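Side-chain contacts in CheC-like superfamily protein (Shewanella oneidensis, PDB 3H2D), which probably acts in chemotaxis signalling, as a CheX-type member of the CheC-like phosphatase family, whose relatives remove phosphate from the response regulator CheY: residues B[15-20]-B[91-96]; B[65-70]-B[84-89]. All blocks are in the same frame, centred on the assembly; numbering follows the deposited sequence.

Contact 1: residues B[15-20]-B[91-96]; sequences LNVIST and GEITNM
Val-17 reaches from helix 8-21 toward helix 84-107 and presents a different methyl to each part of Met-96, a selenomethionine. Its CG1 lies 3.8 Å from the terminal CE of Met-96, while its CG2 rests 4.0 Å from Met-96 CB. The bend of the Met-96 chain at its last torsion (chi3 -80°) brings CE back to the valine, and the two side chains meet at about a right angle. Val-17 CG1 also approaches Ile-93 CG1 at 4.3 Å. Between Ile-18 and Ile-93 direct contact is sparser, a single methyl pair with CD1 4.2 Å from CD1, but the site is buried and helix 64-75 packs against it. The contact belongs to the helical layer of a two-layer alpha+beta fold, in which helix 84-107 has Thr-94 and Asn-95 against strand 43-51 of the antiparallel sheet and directs Met-96 toward helix 8-21, while Ile-93 lies along the flank of the interface. The segment axes come no closer than 10.3 Å, and their N-to-C directions make an angle of 129°, closer to antiparallel than to parallel. The looser side is the outer one, where Met-96 remains partly exposed; on the exposed side of helix 8-21, Thr-20 OG1 donates to Asn-16 O at 2.8 Å, in the carbonyl plane.

Contact 2: residues B[65-70]-B[84-89]; sequences KLVLQI and EEVTDL
Val-86 of helix 84-107 divides its two methyls between neighbouring residues of helix 64-75. CG1, placed opposite the backbone N (chi1 176°), goes to Val-67, and CG2 goes to Leu-68. The two valines both point toward the opposing helix and meet at a slant, with Val-86 CG1 set against the forked end of Val-67 at 4.0 Å from its CG1 and 4.1 Å from its CG2. Leu-68 arrives differently. Its CB is directed away from segment 84-89, yet the outer branch swings back to place CD2 3.8 Å from Val-86 CG2, the leucine lying nearly perpendicular to the valine. Ile-70 and Leu-89 also point inward and face each other more loosely, Leu-89 CD2 4.5 Å from Ile-70 CG2. Met-71, just beyond 65-70, packs on both Val-86 and Leu-89, and Ile-82 from the connecting loop covers Val-67. The arrangement is a helix-loop-helix packing at the start of helix 84-107, where Asn-83 OD1 accepts a hydrogen bond from Val-86 N. Thr-87, pointing away from helix 64-75, meets strand 113-122, and Asp-88 forms a salt bridge with Lys-130 of the second subunit. No hydrogen bond or charge pair crosses between the two segments, so their association rests on the fit of branched aliphatic methyls and on burying most of that surface, Val-67 and Val-86 being buried and Leu-68 partly exposed.

Overall arrangement
The two contacts lie side by side in the helical layer, their centres about 12 Å apart, and both draw on helix 84-107: contact 2 near its start, contact 1 about two turns further on. Along the chain the segments come in the order 15-20, 65-70, 84-89 and 91-96, so contact 2 falls between the two halves of contact 1. Ile-70 joins the contacts directly, its CD1 3.7 Å from Ile-18 CD1 and its CG2 3.8 Å from Ile-93 CD1. Three helices thereby share one continuous apolar seam, with helix 84-107 also packing on the antiparallel sheet. This ties the N-terminal helix to the two helices that follow it along the chain, while the dimer partner approaches near contact 2.

Contact 1: residues B[15-20]-B[91-96]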
loop_
_atom_site.group_PDB
_atom_site.type_symbol
_atom_site.label_atom_id
_atom_site.label_comp_id
_atom_site.label_asym_id
_atom_site.label_seq_id
_atom_site.Cartn_x
_atom_site.Cartn_y
_atom_site.Cartn_z
ATOM N N LEU B 15 -14.222 4.390 -13.542
ATOM C CA LEU B 15 -15.571 4.825 -13.912
ATOM C C LEU B 15 -16.316 3.645 -14.547
ATOM O O LEU B 15 -17.510 3.448 -14.303
ATOM C CB LEU B 15 -15.539 6.041 -14.839
ATOM C CG LEU B 15 -15.070 7.384 -14.275
ATOM C CD1 LEU B 15 -15.313 8.447 -15.366
ATOM C CD2 LEU B 15 -15.764 7.740 -12.942
ATOM N N ASN B 16 -15.621 2.826 -15.318
ATOM C CA ASN B 16 -16.228 1.566 -15.791
ATOM C C ASN B 16 -16.772 0.668 -14.694
ATOM O O ASN B 16 -17.891 0.194 -14.777
ATOM C CB ASN B 16 -15.225 0.734 -16.614
ATOM C CG ASN B 16 -15.025 1.258 -17.973
ATOM O OD1 ASN B 16 -15.757 2.130 -18.426
ATOM N ND2 ASN B 16 -13.986 0.764 -18.645
ATOM N N VAL B 17 -15.973 0.412 -13.669
ATOM C CA VAL B 17 -16.386 -0.469 -12.588
ATOM C C VAL B 17 -17.554 0.153 -11.789
ATOM O O VAL B 17 -18.617 -0.450 -11.652
ATOM C CB VAL B 17 -15.198 -0.818 -11.670
ATOM C CG1 VAL B 17 -15.646 -1.687 -10.512
ATOM C CG2 VAL B 17 -14.108 -1.552 -12.484
ATOM N N ILE B 18 -17.374 1.390 -11.344
ATOM C CA ILE B 18 -18.319 2.028 -10.424
ATOM C C ILE B 18 -19.602 2.470 -11.129
ATOM O O ILE B 18 -20.716 2.137 -10.700
ATOM C CB ILE B 18 -17.639 3.183 -9.668
ATOM C CG1 ILE B 18 -16.380 2.694 -8.962
ATOM C CG2 ILE B 18 -18.603 3.798 -8.661
ATOM C CD1 ILE B 18 -16.585 1.507 -8.000
ATOM N N SER B 19 -19.463 3.164 -12.245
ATOM C CA SER B 19 -20.625 3.688 -12.932
ATOM C C SER B 19 -21.439 2.623 -13.611
ATOM O O SER B 19 -22.662 2.681 -13.515
ATOM C CB SER B 19 -20.246 4.832 -13.891
ATOM O OG SER B 19 -19.679 5.924 -13.151
ATOM N N THR B 20 -20.822 1.627 -14.254
ATOM C CA THR B 20 -21.623 0.538 -14.812
ATOM C C THR B 20 -21.836 -0.613 -13.835
ATOM O O THR B 20 -22.970 -0.899 -13.491
ATOM C CB THR B 20 -21.104 -0.005 -16.181
ATOM O OG1 THR B 20 -20.122 -1.025 -15.958
ATOM C CG2 THR B 20 -20.524 1.122 -17.025
ATOM N N GLY B 91 -10.165 -4.805 -2.823
ATOM C CA GLY B 91 -9.064 -5.506 -3.478
ATOM C C GLY B 91 -9.411 -5.857 -4.899
ATOM O O GLY B 91 -8.605 -5.642 -5.804
ATOM N N GLU B 92 -10.616 -6.370 -5.115
ATOM C CA GLU B 92 -11.061 -6.733 -6.473
ATOM C C GLU B 92 -11.265 -5.519 -7.350
ATOM O O GLU B 92 -10.879 -5.537 -8.505
ATOM C CB GLU B 92 -12.335 -7.591 -6.459
ATOM C CG GLU B 92 -12.103 -9.010 -5.964
ATOM C CD GLU B 92 -11.018 -9.733 -6.808
ATOM O OE1 GLU B 92 -11.005 -9.560 -8.050
ATOM O OE2 GLU B 92 -10.146 -10.424 -6.232
ATOM N N ILE B 93 -11.808 -4.450 -6.800
ATOM C CA ILE B 93 -11.907 -3.192 -7.551
ATOM C C ILE B 93 -10.524 -2.717 -7.943
ATOM O O ILE B 93 -10.286 -2.292 -9.099
ATOM C CB ILE B 93 -12.649 -2.066 -6.737
ATOM C CG1 ILE B 93 -14.122 -2.454 -6.564
ATOM C CG2 ILE B 93 -12.495 -0.708 -7.422
ATOM C CD1 ILE B 93 -14.896 -1.511 -5.650
ATOM N N THR B 94 -9.582 -2.789 -6.998
ATOM C CA THR B 94 -8.205 -2.376 -7.286
ATOM C C THR B 94 -7.592 -3.181 -8.446
ATOM O O THR B 94 -6.931 -2.602 -9.366
ATOM C CB THR B 94 -7.320 -2.505 -6.029
ATOM O OG1 THR B 94 -7.862 -1.692 -4.997
ATOM C CG2 THR B 94 -5.906 -2.055 -6.305
ATOM N N ASN B 95 -7.793 -4.503 -8.413
ATOM C CA ASN B 95 -7.288 -5.342 -9.491
ATOM C C ASN B 95 -7.928 -4.983 -10.837
ATOM O O ASN B 95 -7.237 -4.971 -11.862
ATOM C CB ASN B 95 -7.567 -6.818 -9.242
ATOM C CG ASN B 95 -6.503 -7.498 -8.469
ATOM O OD1 ASN B 95 -5.324 -7.135 -8.531
ATOM N ND2 ASN B 95 -6.925 -8.549 -7.701
HETATM N N MSE B 96 -9.235 -4.704 -10.855
HETATM C CA MSE B 96 -9.894 -4.383 -12.129
HETATM C C MSE B 96 -9.517 -3.003 -12.675
HETATM O O MSE B 96 -9.382 -2.854 -13.881
HETATM C CB MSE B 96 -11.431 -4.506 -12.020
HETATM C CG MSE B 96 -11.872 -5.876 -11.712
HETATM SE SE MSE B 96 -13.847 -5.930 -11.793
HETATM C CE MSE B 96 -14.206 -5.183 -10.069
#

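Contact 2: residues B[65-70]-B[84-89]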
loop_
_atom_site.group_PDB
_atom_site.type_symbol
_atom_site.label_atom_id
_atom_site.label_comp_id
_atom_site.label_asym_id
_atom_site.label_seq_id
_atom_site.Cartn_x
_atom_site.Cartn_y
_atom_site.Cartn_z
ATOM N N LYS B 65 -19.089 5.712 3.688
ATOM C CA LYS B 65 -20.485 5.634 3.166
ATOM C C LYS B 65 -20.501 5.301 1.643
ATOM O O LYS B 65 -21.363 4.548 1.144
ATOM C CB LYS B 65 -21.241 6.933 3.460
ATOM C CG LYS B 65 -22.717 6.894 3.124
ATOM C CD LYS B 65 -23.298 8.295 3.169
ATOM C CE LYS B 65 -24.761 8.341 2.824
ATOM N NZ LYS B 65 -25.607 7.798 3.954
ATOM N N LEU B 66 -19.515 5.832 0.937
ATOM C CA LEU B 66 -19.367 5.572 -0.483
ATOM C C LEU B 66 -19.029 4.114 -0.763
ATOM O O LEU B 66 -19.703 3.497 -1.604
ATOM C CB LEU B 66 -18.357 6.505 -1.128
ATOM C CG LEU B 66 -17.978 6.262 -2.604
ATOM C CD1 LEU B 66 -19.170 6.206 -3.551
ATOM C CD2 LEU B 66 -16.920 7.279 -3.104
ATOM N N VAL B 67 -18.019 3.563 -0.090
ATOM C CA VAL B 67 -17.627 2.178 -0.373
ATOM C C VAL B 67 -18.764 1.205 0.019
ATOM O O VAL B 67 -18.962 0.184 -0.636
ATOM C CB VAL B 67 -16.324 1.777 0.342
ATOM C CG1 VAL B 67 -16.553 1.468 1.775
ATOM C CG2 VAL B 67 -15.572 0.597 -0.391
ATOM N N LEU B 68 -19.475 1.500 1.107
ATOM C CA LEU B 68 -20.627 0.688 1.483
ATOM C C LEU B 68 -21.781 0.757 0.473
ATOM O O LEU B 68 -22.492 -0.244 0.268
ATOM C CB LEU B 68 -21.099 1.011 2.887
ATOM C CG LEU B 68 -20.131 0.669 4.032
ATOM C CD1 LEU B 68 -20.737 1.145 5.347
ATOM C CD2 LEU B 68 -19.861 -0.861 4.073
ATOM N N GLN B 69 -22.003 1.902 -0.135
ATOM C CA GLN B 69 -22.995 1.986 -1.197
ATOM C C GLN B 69 -22.556 1.235 -2.452
ATOM O O GLN B 69 -23.397 0.653 -3.147
ATOM C CB GLN B 69 -23.308 3.427 -1.585
ATOM C CG GLN B 69 -24.556 3.576 -2.492
ATOM C CD GLN B 69 -25.829 3.067 -1.865
ATOM O OE1 GLN B 69 -26.189 3.481 -0.763
ATOM N NE2 GLN B 69 -26.532 2.165 -2.560
ATOM N N ILE B 70 -21.259 1.310 -2.788
ATOM C CA ILE B 70 -20.672 0.545 -3.881
ATOM C C ILE B 70 -20.891 -0.963 -3.614
ATOM O O ILE B 70 -21.346 -1.711 -4.512
ATOM C CB ILE B 70 -19.138 0.897 -4.079
ATOM C CG1 ILE B 70 -18.966 2.322 -4.613
ATOM C CG2 ILE B 70 -18.399 -0.110 -5.003
ATOM C CD1 ILE B 70 -17.519 2.774 -4.600
ATOM N N GLU B 84 -13.881 -7.573 6.547
ATOM C CA GLU B 84 -13.130 -8.349 5.565
ATOM C C GLU B 84 -13.867 -8.450 4.246
ATOM O O GLU B 84 -13.231 -8.407 3.218
ATOM C CB GLU B 84 -12.777 -9.753 6.065
ATOM C CG GLU B 84 -11.595 -10.442 5.316
ATOM C CD GLU B 84 -11.340 -11.898 5.786
ATOM N N GLU B 85 -15.188 -8.588 4.239
ATOM C CA GLU B 85 -15.880 -8.640 2.947
ATOM C C GLU B 85 -15.732 -7.336 2.182
ATOM O O GLU B 85 -15.641 -7.352 0.952
ATOM C CB GLU B 85 -17.356 -8.991 3.124
ATOM C CG GLU B 85 -17.569 -10.449 3.590
ATOM N N VAL B 86 -15.726 -6.219 2.900
ATOM C CA VAL B 86 -15.538 -4.890 2.254
ATOM C C VAL B 86 -14.127 -4.775 1.707
ATOM O O VAL B 86 -13.938 -4.390 0.565
ATOM C CB VAL B 86 -15.901 -3.693 3.151
ATOM C CG1 VAL B 86 -15.575 -2.310 2.444
ATOM C CG2 VAL B 86 -17.373 -3.741 3.577
ATOM N N THR B 87 -13.129 -5.148 2.499
ATOM C CA THR B 87 -11.747 -5.076 2.033
ATOM C C THR B 87 -11.488 -6.024 0.837
ATOM O O THR B 87 -10.776 -5.649 -0.078
ATOM C CB THR B 87 -10.714 -5.253 3.156
ATOM O OG1 THR B 87 -10.668 -6.631 3.587
ATOM C CG2 THR B 87 -10.991 -4.234 4.330
ATOM N N ASP B 88 -12.084 -7.214 0.844
ATOM C CA ASP B 88 -12.019 -8.091 -0.324
ATOM C C ASP B 88 -12.566 -7.395 -1.588
ATOM O O ASP B 88 -11.933 -7.428 -2.624
ATOM C CB ASP B 88 -12.839 -9.357 -0.087
ATOM C CG ASP B 88 -12.185 -10.315 0.851
ATOM O OD1 ASP B 88 -10.998 -10.171 1.219
ATOM O OD2 ASP B 88 -12.884 -11.270 1.189
ATOM N N LEU B 89 -13.705 -6.721 -1.488
ATOM C CA LEU B 89 -14.256 -6.039 -2.657
ATOM C C LEU B 89 -13.336 -4.909 -3.135
ATOM O O LEU B 89 -13.144 -4.742 -4.322
ATOM C CB LEU B 89 -15.654 -5.465 -2.371
ATOM C CG LEU B 89 -16.333 -4.750 -3.573
ATOM C CD1 LEU B 89 -16.567 -5.710 -4.748
ATOM C CD2 LEU B 89 -17.656 -4.162 -3.131
#